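Local coordinates for OxsB protein (Bacillus megaterium, PDB 5UL3), which rearranges dAMP by an oxidative ring contraction into an oxetane aldehyde for oxetanocin A biosynthesis, using cobalamin, a [4Fe-4S] cluster and S-adenosylmethionine, at residues K15-I20 / E36-R41; Q23-P28 / L346-H351; S29-R34 / I50-E55; N58-V63 / V72-R77. All blocks are in the same frame, centred on the assembly; numbering follows the deposited sequence.

Interaction 1. Residues K15-I20 / E36-R41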
# COMPACT_ATOMS: atom_id res chain seq x y z
N LYS A 15 29.82 -17.03 18.35
CA LYS A 15 28.71 -17.97 18.38
C LYS A 15 27.54 -17.42 19.17
O LYS A 15 26.39 -17.49 18.73
CB LYS A 15 29.18 -19.30 18.98
CG LYS A 15 28.06 -20.20 19.48
CD LYS A 15 28.60 -21.35 20.32
CE LYS A 15 27.47 -22.20 20.88
NZ LYS A 15 26.58 -21.41 21.77
N GLU A 16 27.82 -16.86 20.36
CA GLU A 16 26.75 -16.28 21.16
C GLU A 16 26.15 -15.05 20.48
O GLU A 16 24.95 -14.79 20.60
CB GLU A 16 27.27 -15.91 22.55
CG GLU A 16 27.62 -17.10 23.43
CD GLU A 16 26.44 -18.01 23.68
OE1 GLU A 16 26.42 -19.12 23.12
OE2 GLU A 16 25.52 -17.60 24.42
N LEU A 17 26.99 -14.27 19.79
CA LEU A 17 26.49 -13.09 19.10
C LEU A 17 25.62 -13.48 17.92
O LEU A 17 24.59 -12.84 17.65
CB LEU A 17 27.65 -12.21 18.63
CG LEU A 17 28.32 -11.36 19.72
CD1 LEU A 17 29.55 -10.65 19.18
CD2 LEU A 17 27.34 -10.37 20.32
N LYS A 18 26.01 -14.53 17.20
CA LYS A 18 25.19 -15.03 16.10
C LYS A 18 23.80 -15.43 16.58
O LYS A 18 22.81 -15.24 15.87
CB LYS A 18 25.91 -16.21 15.43
CG LYS A 18 25.31 -16.72 14.14
CD LYS A 18 26.29 -17.68 13.50
CE LYS A 18 26.03 -17.87 12.02
NZ LYS A 18 26.34 -16.64 11.23
N GLU A 19 23.71 -15.97 17.80
CA GLU A 19 22.41 -16.35 18.33
C GLU A 19 21.62 -15.12 18.78
O GLU A 19 20.40 -15.06 18.61
CB GLU A 19 22.57 -17.34 19.49
CG GLU A 19 21.25 -17.88 20.03
CD GLU A 19 20.52 -18.79 19.05
OE1 GLU A 19 19.31 -19.02 19.24
OE2 GLU A 19 21.15 -19.29 18.10
N ILE A 20 22.31 -14.13 19.36
CA ILE A 20 21.64 -12.90 19.75
C ILE A 20 21.10 -12.18 18.52
O ILE A 20 19.93 -11.77 18.46
CB ILE A 20 22.58 -11.98 20.54
CG1 ILE A 20 22.95 -12.63 21.88
CG2 ILE A 20 21.90 -10.64 20.77
CD1 ILE A 20 24.10 -11.94 22.59
N GLU A 36 25.88 -6.59 26.18
CA GLU A 36 26.57 -6.21 27.41
C GLU A 36 26.61 -7.36 28.39
O GLU A 36 27.66 -7.64 28.99
CB GLU A 36 25.90 -4.99 28.04
CG GLU A 36 25.99 -3.76 27.18
CD GLU A 36 26.28 -2.50 27.97
OE1 GLU A 36 25.33 -1.75 28.27
OE2 GLU A 36 27.47 -2.28 28.29
N GLU A 37 25.49 -8.06 28.56
CA GLU A 37 25.44 -9.18 29.50
C GLU A 37 26.34 -10.32 29.06
O GLU A 37 26.84 -11.07 29.91
CB GLU A 37 23.99 -9.63 29.66
CG GLU A 37 23.09 -8.52 30.21
CD GLU A 37 21.62 -8.90 30.29
OE1 GLU A 37 21.16 -9.75 29.49
OE2 GLU A 37 20.91 -8.32 31.15
N LEU A 38 26.57 -10.47 27.76
CA LEU A 38 27.44 -11.52 27.26
C LEU A 38 28.91 -11.18 27.48
O LEU A 38 29.73 -12.08 27.73
CB LEU A 38 27.17 -11.76 25.77
CG LEU A 38 28.26 -12.50 24.99
CD1 LEU A 38 28.37 -13.95 25.44
CD2 LEU A 38 28.04 -12.42 23.47
N PHE A 39 29.27 -9.90 27.39
CA PHE A 39 30.67 -9.52 27.55
C PHE A 39 31.04 -9.21 28.99
O PHE A 39 32.22 -9.30 29.35
CB PHE A 39 30.99 -8.34 26.63
CG PHE A 39 31.33 -8.76 25.22
CD1 PHE A 39 30.34 -9.04 24.30
CD2 PHE A 39 32.66 -8.91 24.83
CE1 PHE A 39 30.66 -9.46 23.02
CE2 PHE A 39 32.98 -9.33 23.56
CZ PHE A 39 31.97 -9.59 22.65
N LYS A 40 30.06 -8.87 29.83
CA LYS A 40 30.27 -8.77 31.26
C LYS A 40 30.25 -10.13 31.96
O LYS A 40 30.39 -10.18 33.19
CB LYS A 40 29.21 -7.86 31.88
CG LYS A 40 29.30 -6.41 31.42
CD LYS A 40 28.29 -5.54 32.13
CE LYS A 40 28.49 -4.07 31.77
NZ LYS A 40 27.53 -3.19 32.50
N ARG A 41 30.09 -11.23 31.22
CA ARG A 41 30.07 -12.56 31.82
C ARG A 41 31.46 -13.08 32.18
O ARG A 41 31.56 -14.15 32.79
CB ARG A 41 29.39 -13.56 30.88
CG ARG A 41 28.40 -14.47 31.59
CD ARG A 41 28.11 -15.76 30.83
NE ARG A 41 27.59 -15.54 29.48
CZ ARG A 41 26.37 -15.10 29.19
NH1 ARG A 41 25.52 -14.79 30.17
NH2 ARG A 41 26.00 -14.95 27.93

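Interaction 2. Residues Q23-P28 / L346-H351. With EDO (1,2-ethanediol), chain B.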
# COMPACT_ATOMS: atom_id res chain seq x y z
N GLN A 23 17.78 -12.83 16.49
CA GLN A 23 16.48 -12.36 16.97
C GLN A 23 16.21 -10.97 16.38
O GLN A 23 16.24 -9.94 17.06
CB GLN A 23 16.44 -12.37 18.49
CG GLN A 23 16.70 -13.75 19.03
CD GLN A 23 17.06 -13.73 20.50
OE1 GLN A 23 16.34 -13.18 21.33
NE2 GLN A 23 18.20 -14.33 20.83
N ILE A 24 15.90 -10.98 15.08
CA ILE A 24 15.86 -9.74 14.32
C ILE A 24 14.65 -8.87 14.64
O ILE A 24 14.59 -7.73 14.17
CB ILE A 24 15.92 -10.04 12.81
CG1 ILE A 24 14.73 -10.92 12.38
CG2 ILE A 24 17.22 -10.71 12.47
CD1 ILE A 24 14.67 -11.16 10.85
N TRP A 25 13.72 -9.35 15.47
CA TRP A 25 12.62 -8.52 15.93
C TRP A 25 12.99 -7.62 17.10
O TRP A 25 12.24 -6.69 17.40
CB TRP A 25 11.44 -9.39 16.33
CG TRP A 25 11.87 -10.52 17.18
CD1 TRP A 25 11.99 -10.52 18.54
CD2 TRP A 25 12.29 -11.81 16.74
NE1 TRP A 25 12.45 -11.74 18.97
CE2 TRP A 25 12.64 -12.55 17.88
CE3 TRP A 25 12.40 -12.42 15.48
CZ2 TRP A 25 13.09 -13.86 17.81
CZ3 TRP A 25 12.85 -13.72 15.41
CH2 TRP A 25 13.19 -14.43 16.57
N LEU A 26 14.09 -7.89 17.79
CA LEU A 26 14.44 -7.05 18.93
C LEU A 26 14.98 -5.72 18.44
O LEU A 26 15.64 -5.63 17.41
CB LEU A 26 15.48 -7.74 19.81
CG LEU A 26 15.12 -9.11 20.37
CD1 LEU A 26 16.35 -9.75 21.02
CD2 LEU A 26 13.95 -8.97 21.36
N LYS A 27 14.69 -4.67 19.20
CA LYS A 27 15.21 -3.35 18.90
C LYS A 27 16.69 -3.29 19.24
O LYS A 27 17.18 -4.06 20.08
CB LYS A 27 14.43 -2.30 19.69
CG LYS A 27 12.95 -2.66 19.85
CD LYS A 27 12.11 -1.47 20.30
CE LYS A 27 10.65 -1.66 19.93
NZ LYS A 27 9.87 -0.38 20.06
N PRO A 28 17.44 -2.38 18.60
CA PRO A 28 18.90 -2.38 18.80
C PRO A 28 19.32 -2.17 20.25
O PRO A 28 20.36 -2.70 20.65
CB PRO A 28 19.37 -1.24 17.89
CG PRO A 28 18.34 -1.21 16.78
CD PRO A 28 17.03 -1.48 17.50
N LEU A 346 8.92 -13.61 7.41
CA LEU A 346 8.11 -14.77 7.77
C LEU A 346 8.61 -15.39 9.07
O LEU A 346 7.82 -15.79 9.94
CB LEU A 346 8.13 -15.79 6.64
CG LEU A 346 7.33 -15.41 5.39
CD1 LEU A 346 7.76 -16.29 4.23
CD2 LEU A 346 5.82 -15.51 5.67
N ARG A 347 9.93 -15.46 9.23
CA ARG A 347 10.49 -16.01 10.46
C ARG A 347 10.15 -15.14 11.65
O ARG A 347 9.76 -15.64 12.73
CB ARG A 347 12.00 -16.18 10.30
CG ARG A 347 12.66 -16.83 11.53
CD ARG A 347 14.10 -17.28 11.28
NE ARG A 347 15.00 -16.15 11.15
CZ ARG A 347 15.48 -15.45 12.17
NH1 ARG A 347 15.14 -15.77 13.42
NH2 ARG A 347 16.30 -14.43 11.94
N ALA A 348 10.27 -13.82 11.49
CA ALA A 348 9.91 -12.90 12.56
C ALA A 348 8.42 -12.93 12.84
O ALA A 348 8.01 -12.84 14.00
CB ALA A 348 10.36 -11.48 12.22
N GLY A 349 7.59 -13.02 11.80
CA GLY A 349 6.15 -13.11 12.03
C GLY A 349 5.77 -14.36 12.80
O GLY A 349 4.94 -14.32 13.71
N LYS A 350 6.41 -15.49 12.47
CA LYS A 350 6.13 -16.75 13.15
C LYS A 350 6.48 -16.67 14.63
O LYS A 350 5.79 -17.25 15.47
CB LYS A 350 6.90 -17.87 12.47
CG LYS A 350 6.62 -19.26 13.04
CD LYS A 350 7.59 -20.28 12.45
CE LYS A 350 7.16 -21.71 12.75
NZ LYS A 350 5.96 -22.11 11.97
N HIS A 351 7.56 -15.95 14.96
CA HIS A 351 7.92 -15.74 16.36
C HIS A 351 6.79 -15.10 17.14
O HIS A 351 6.61 -15.38 18.33
CB HIS A 351 9.18 -14.88 16.45
CG HIS A 351 9.49 -14.45 17.85
ND1 HIS A 351 10.08 -15.29 18.77
CD2 HIS A 351 9.26 -13.28 18.50
CE1 HIS A 351 10.24 -14.65 19.91
NE2 HIS A 351 9.74 -13.43 19.78
C1 EDO B . 19.24 -12.86 10.70
O1 EDO B . 18.19 -13.40 9.87
C2 EDO B . 20.44 -13.79 10.65
O2 EDO B . 20.86 -13.86 9.28

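Interaction 3. Residues S29-R34 / I50-E55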
# COMPACT_ATOMS: atom_id res chain seq x y z
N SER A 29 18.54 -1.43 21.05
CA SER A 29 18.87 -1.27 22.47
C SER A 29 18.75 -2.59 23.22
O SER A 29 19.54 -2.88 24.13
CB SER A 29 17.98 -0.21 23.10
OG SER A 29 18.32 1.08 22.64
N GLU A 30 17.75 -3.41 22.87
CA GLU A 30 17.60 -4.72 23.50
C GLU A 30 18.69 -5.69 23.04
O GLU A 30 19.21 -6.48 23.84
CB GLU A 30 16.21 -5.29 23.21
CG GLU A 30 16.03 -6.78 23.54
CD GLU A 30 16.14 -7.10 25.04
OE1 GLU A 30 15.73 -6.25 25.87
OE2 GLU A 30 16.62 -8.20 25.37
N ILE A 31 19.06 -5.63 21.76
CA ILE A 31 20.22 -6.38 21.30
C ILE A 31 21.46 -5.94 22.07
O ILE A 31 22.27 -6.78 22.50
CB ILE A 31 20.41 -6.20 19.78
CG1 ILE A 31 19.22 -6.79 19.01
CG2 ILE A 31 21.75 -6.80 19.31
CD1 ILE A 31 19.25 -8.30 18.85
N GLU A 32 21.63 -4.63 22.26
CA GLU A 32 22.82 -4.15 22.96
C GLU A 32 22.83 -4.63 24.40
O GLU A 32 23.88 -5.02 24.93
CB GLU A 32 22.90 -2.61 22.87
CG GLU A 32 23.65 -2.12 21.62
CD GLU A 32 23.48 -0.64 21.31
OE1 GLU A 32 22.71 0.02 22.04
OE2 GLU A 32 24.12 -0.14 20.34
N LYS A 33 21.66 -4.64 25.05
CA LYS A 33 21.56 -5.16 26.42
C LYS A 33 22.09 -6.58 26.49
O LYS A 33 22.89 -6.91 27.37
CB LYS A 33 20.10 -5.11 26.90
CG LYS A 33 19.92 -5.62 28.34
CD LYS A 33 18.49 -6.06 28.64
CE LYS A 33 17.62 -4.92 29.16
NZ LYS A 33 16.22 -5.38 29.46
N ARG A 34 21.65 -7.44 25.58
CA ARG A 34 22.11 -8.82 25.60
C ARG A 34 23.59 -8.93 25.25
O ARG A 34 24.26 -9.88 25.67
CB ARG A 34 21.28 -9.68 24.66
CG ARG A 34 19.84 -9.81 25.13
CD ARG A 34 18.91 -10.24 24.01
NE ARG A 34 17.51 -10.17 24.42
CZ ARG A 34 16.68 -11.21 24.42
NH1 ARG A 34 17.12 -12.41 24.04
NH2 ARG A 34 15.42 -11.05 24.81
N ILE A 50 29.87 0.01 24.08
CA ILE A 50 29.60 -0.85 22.94
C ILE A 50 28.62 -0.14 22.01
O ILE A 50 27.89 0.77 22.41
CB ILE A 50 29.04 -2.23 23.32
CG1 ILE A 50 27.69 -2.10 24.00
CG2 ILE A 50 30.02 -2.99 24.21
CD1 ILE A 50 26.81 -3.31 23.77
N LEU A 51 28.63 -0.58 20.76
CA LEU A 51 27.75 -0.08 19.70
C LEU A 51 27.35 -1.28 18.86
O LEU A 51 28.21 -2.07 18.47
CB LEU A 51 28.48 0.97 18.84
CG LEU A 51 27.82 1.37 17.51
CD1 LEU A 51 26.51 2.06 17.76
CD2 LEU A 51 28.75 2.24 16.68
N VAL A 52 26.06 -1.42 18.57
CA VAL A 52 25.58 -2.39 17.60
C VAL A 52 25.07 -1.61 16.39
O VAL A 52 24.33 -0.63 16.55
CB VAL A 52 24.48 -3.30 18.16
CG1 VAL A 52 23.90 -4.19 17.05
CG2 VAL A 52 25.05 -4.18 19.27
N SER A 53 25.47 -2.02 15.20
CA SER A 53 24.92 -1.45 13.97
C SER A 53 24.81 -2.57 12.96
O SER A 53 25.04 -3.74 13.28
CB SER A 53 25.80 -0.28 13.47
OG SER A 53 25.15 0.40 12.40
N GLY A 54 24.49 -2.23 11.70
CA GLY A 54 24.20 -3.27 10.72
C GLY A 54 22.81 -3.83 11.00
O GLY A 54 22.11 -3.38 11.90
N GLU A 55 22.42 -4.84 10.22
CA GLU A 55 21.11 -5.47 10.37
C GLU A 55 21.16 -6.86 9.75
O GLU A 55 22.01 -7.16 8.92
CB GLU A 55 20.00 -4.62 9.73
CG GLU A 55 20.30 -4.19 8.29
CD GLU A 55 20.09 -5.31 7.28
OE1 GLU A 55 19.12 -6.09 7.41
OE2 GLU A 55 20.90 -5.43 6.34

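Interaction 4. Residues N58-V63 / V72-R77. With EDO (1,2-ethanediol), chain O.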
# COMPACT_ATOMS: atom_id res chain seq x y z
N ASN A 58 24.31 -8.78 8.52
CA ASN A 58 25.54 -8.01 8.61
C ASN A 58 25.63 -7.27 9.94
O ASN A 58 26.47 -6.38 10.10
CB ASN A 58 25.66 -7.02 7.42
CG ASN A 58 24.48 -6.09 7.31
OD1 ASN A 58 24.36 -5.11 8.05
ND2 ASN A 58 23.59 -6.38 6.35
N THR A 59 24.78 -7.64 10.90
CA THR A 59 24.81 -6.98 12.20
C THR A 59 26.20 -7.11 12.82
O THR A 59 26.84 -8.16 12.75
CB THR A 59 23.75 -7.61 13.12
OG1 THR A 59 22.49 -7.66 12.42
CG2 THR A 59 23.58 -6.75 14.36
N THR A 60 26.66 -6.02 13.41
CA THR A 60 28.04 -5.84 13.83
C THR A 60 28.07 -5.27 15.23
O THR A 60 27.33 -4.34 15.53
CB THR A 60 28.80 -4.88 12.88
OG1 THR A 60 28.70 -5.35 11.54
CG2 THR A 60 30.29 -4.81 13.27
N LEU A 61 28.95 -5.80 16.09
CA LEU A 61 29.19 -5.27 17.42
C LEU A 61 30.58 -4.65 17.49
O LEU A 61 31.56 -5.28 17.09
CB LEU A 61 29.04 -6.37 18.48
CG LEU A 61 29.43 -5.98 19.90
CD1 LEU A 61 28.49 -4.92 20.45
CD2 LEU A 61 29.42 -7.22 20.79
N TYR A 62 30.65 -3.42 17.98
CA TYR A 62 31.91 -2.77 18.33
C TYR A 62 32.03 -2.75 19.85
O TYR A 62 31.12 -2.29 20.54
CB TYR A 62 31.99 -1.34 17.78
CG TYR A 62 31.75 -1.28 16.29
CD1 TYR A 62 30.46 -1.24 15.77
CD2 TYR A 62 32.83 -1.28 15.41
CE1 TYR A 62 30.26 -1.20 14.38
CE2 TYR A 62 32.63 -1.23 14.04
CZ TYR A 62 31.35 -1.19 13.54
OH TYR A 62 31.19 -1.15 12.17
N VAL A 63 33.14 -3.26 20.36
CA VAL A 63 33.46 -3.17 21.77
C VAL A 63 34.62 -2.19 21.88
O VAL A 63 35.73 -2.48 21.42
CB VAL A 63 33.82 -4.53 22.38
CG1 VAL A 63 33.92 -4.41 23.91
CG2 VAL A 63 32.78 -5.57 21.99
N VAL A 72 35.91 -5.51 16.89
CA VAL A 72 34.78 -5.55 15.96
C VAL A 72 34.42 -7.00 15.70
O VAL A 72 35.27 -7.79 15.26
CB VAL A 72 35.10 -4.83 14.64
CG1 VAL A 72 33.83 -4.67 13.79
CG2 VAL A 72 35.74 -3.46 14.90
N PHE A 73 33.15 -7.34 15.94
CA PHE A 73 32.61 -8.69 15.74
C PHE A 73 31.54 -8.66 14.66
O PHE A 73 30.59 -7.87 14.74
CB PHE A 73 31.96 -9.22 17.03
CG PHE A 73 32.92 -9.39 18.18
CD1 PHE A 73 33.16 -8.35 19.07
CD2 PHE A 73 33.57 -10.60 18.39
CE1 PHE A 73 34.04 -8.51 20.14
CE2 PHE A 73 34.46 -10.76 19.44
CZ PHE A 73 34.69 -9.72 20.32
N SER A 74 31.68 -9.53 13.66
CA SER A 74 30.73 -9.61 12.55
C SER A 74 30.40 -11.07 12.29
O SER A 74 30.92 -11.68 11.36
CB SER A 74 31.30 -8.92 11.30
OG SER A 74 30.38 -8.97 10.23
N PRO A 75 29.50 -11.65 13.09
CA PRO A 75 29.30 -13.11 13.04
C PRO A 75 28.63 -13.59 11.77
O PRO A 75 28.76 -14.77 11.44
CB PRO A 75 28.42 -13.39 14.26
CG PRO A 75 27.81 -12.11 14.62
CD PRO A 75 28.72 -11.01 14.15
N ASN A 76 27.92 -12.72 11.05
CA ASN A 76 27.13 -13.11 9.89
C ASN A 76 27.74 -12.70 8.56
O ASN A 76 27.21 -13.08 7.51
CB ASN A 76 25.72 -12.52 9.99
CG ASN A 76 25.00 -12.97 11.24
OD1 ASN A 76 25.36 -13.99 11.82
ND2 ASN A 76 23.99 -12.21 11.67
N ARG A 77 28.84 -11.95 8.56
CA ARG A 77 29.38 -11.50 7.29
C ARG A 77 30.86 -11.17 7.44
O ARG A 77 31.29 -10.67 8.48
CB ARG A 77 28.62 -10.27 6.76
CG ARG A 77 28.97 -9.95 5.31
CD ARG A 77 28.04 -8.94 4.67
NE ARG A 77 28.33 -7.58 5.10
CZ ARG A 77 27.80 -6.49 4.53
NH1 ARG A 77 28.11 -5.29 4.98
NH2 ARG A 77 26.95 -6.62 3.53
C1 EDO O . 31.20 -16.72 12.14
O1 EDO O . 30.40 -16.26 13.24
C2 EDO O . 30.34 -17.71 11.36
O2 EDO O . 31.03 -18.15 10.18
O HOH W 1 27.78 -9.77 10.93
O HOH W 2 30.49 -6.17 9.66

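Interaction 1. Residues K15-I20 / E36-R41
L38 points toward the helix carrying E16, L17 and I20, and its two methyl groups straddle E16 CB, with CD1 and CD2 each 3.7 Å from that atom. CD1 also runs along E16 CG. CD2 alone goes on to the other two residues: it crosses the end of L17 at a slant, 3.8 Å from L17 CD2, and reaches I20 CD1 at 4.1 Å. This reach depends on L38 holding CG opposite its backbone N (chi1 162°), which carries the fork out from helix 28-39. Together with Y13, one turn earlier, E16, L17 and I20 bound a hole of i, i+3, i+4, i+7 spacing, and L38 is the knob seated in it, a knobs-into-holes element within the helical hairpin formed by helices 7-21 and 28-39 of the N-terminal domain. F39 enters beside this knob. The F39 and L17 side chains cross at about a right angle, and L17 CD1 comes to the ring edge, near its plane, 4.2 Å from F39 CE1, while Y13 stacks on the ring. Toward the solvent side the contact becomes electrostatic. The bend of E16 at chi2 (-60°) turns the carboxylate so that OE1 meets K15 NZ in a 2.7 Å salt bridge. The other oxygen, OE2, stays 4.4 Å from R41 NH2 and well out of the guanidinium plane, so only a general attraction of charge is likely there; R41 NE instead bonds to the hydroxyl of Y12.

Interaction 2. Residues Q23-P28 / L346-H351
W25 and H351 stack where a type I beta turn, Q23 to L26, lays the N-terminal domain against helix 335-351 of the radical SAM domain, a partial TIM barrel. The aromatic contact comes first. The imidazole lies over the five-membered ring of W25 as an offset stack, with centroids 3.9 Å apart and planes tilted by 13°. H351 CB adds a CH-pi contact over the six-membered ring, 4.0 Å from its centroid, so the histidine covers both rings of the indole, its imidazole over one and its CB over the other. On the opposite face of the indole sits Q23 CA, from the start of the same turn. W25 reaches the helix because its CG stands between the backbone N and the carbonyl carbon (chi1 47°). Apolar packing comes next: W25 CE3 meets A348 CB at 4.0 Å, I24 also leans on A348, and L292 from a nearby loop touches I24 and A348. The polar part belongs to R347. Its guanidinium is turned 58° from the indole plane and brings NH1 to 3.7 Å from W25 CZ3, while NH2 passes I24 CD1 and donates to the carbonyl of S22. That same NH2 also donates to a 1,2-ethanediol, probably from the crystallisation liquor, whose O1 lies 3.0 Å away and near the guanidinium plane.

Interaction 3. Residues S29-R34 / I50-E55
In the helix-on-sheet layer of the N-terminal domain, E32 of helix 28-39 reaches across to V52 on the outermost strand, 49-53. The axes of the two short segments approach to 8.5 Å, and their directions differ by 133°. Extended beyond CG, the glutamate slides past the valine in the reverse direction, with E32 CG only 3.4 Å from V52 CG2, a tight fit. This brings OE2 to V52 N, where it accepts a 2.9 Å hydrogen bond that is nearly straight (163°) through the lone pair facing away from the other carboxylate oxygen. A backbone N-H on the outer side of an edge strand is thus satisfied by a side chain, and the bond in turn should help fix the rotation of the carboxylate. Apolar contacts accompany it. I50 brings CD1 against the helix backbone, 3.6 Å from E32 O and 4.0 Å from E32 CG. Elsewhere I31 CG2 meets V52 CG1 at 4.1 Å, the two side chains crossing nearly at right angles. I31 also packs on I20 and F21 of helix 7-21, whereas I50 and V52 continue onto C35 of helix 28-39 and L61 of strand 60-64, so the contact lies where both helices and the sheet meet.

Interaction 4. Residues N58-V63 / V72-R77
V72 fits its forked side chain alongside Y62: CG2 sits by Y62 CD2 and CG1 by Y62 CE2, each pair 3.7 Å apart. With CG1 held anti to the backbone N (chi1 -170°), that methyl also meets T60 CG2 at 3.6 Å, so three side chains interlock on one face of the beta hairpin 60-64/69-73. On the other face F73 is the large bump. Its rim takes V63 CG2, 3.7 Å from F73 CE1, and L61 borders it from the same strand. Between the faces, L61 and F73 form a hydrogen-bonded antiparallel pair, with F73 N to L61 O at 2.8 Å and L61 N to F73 O at 3.0 Å. A type I turn, S74 to R77, then ends the regular pairing, and water bridges the two segments. One molecule joins T59 O, S74 OG and N76 N; a second links the hydroxyls of T60 and S74. At the far end the R77 guanidinium covers N58, whose CB stands 3.5 Å above one face. The Y62 hydroxyl bonds to Q151 and N82. Strands 49-53 and 102-106 flank the hairpin in its sheet, and L17 and F39 from helices 7-21 and 28-39 cover the face bearing L61 and F73.

Overall arrangement
Interactions 1, 3 and 4 build one compact unit, the helical hairpin and its sheet, with centres 10 to 11 Å apart. Interactions 1 and 3 share helix 28-39, touching where E36 CG lies 3.5 Å from I50 CD1. Interactions 3 and 4 are joined through adjacent strands, by probable hydrogen bonds such as Y62 N to L51 O at 2.8 Å. K18 ties the first helix to the turn of interaction 4, its NZ 2.9 Å from N76 OD1. Interaction 2, whose centre is 14 Å from that of interaction 3, uses the loop of the helical hairpin to dock this unit on the radical SAM domain. All four lie away from the cobalamin and cluster sites.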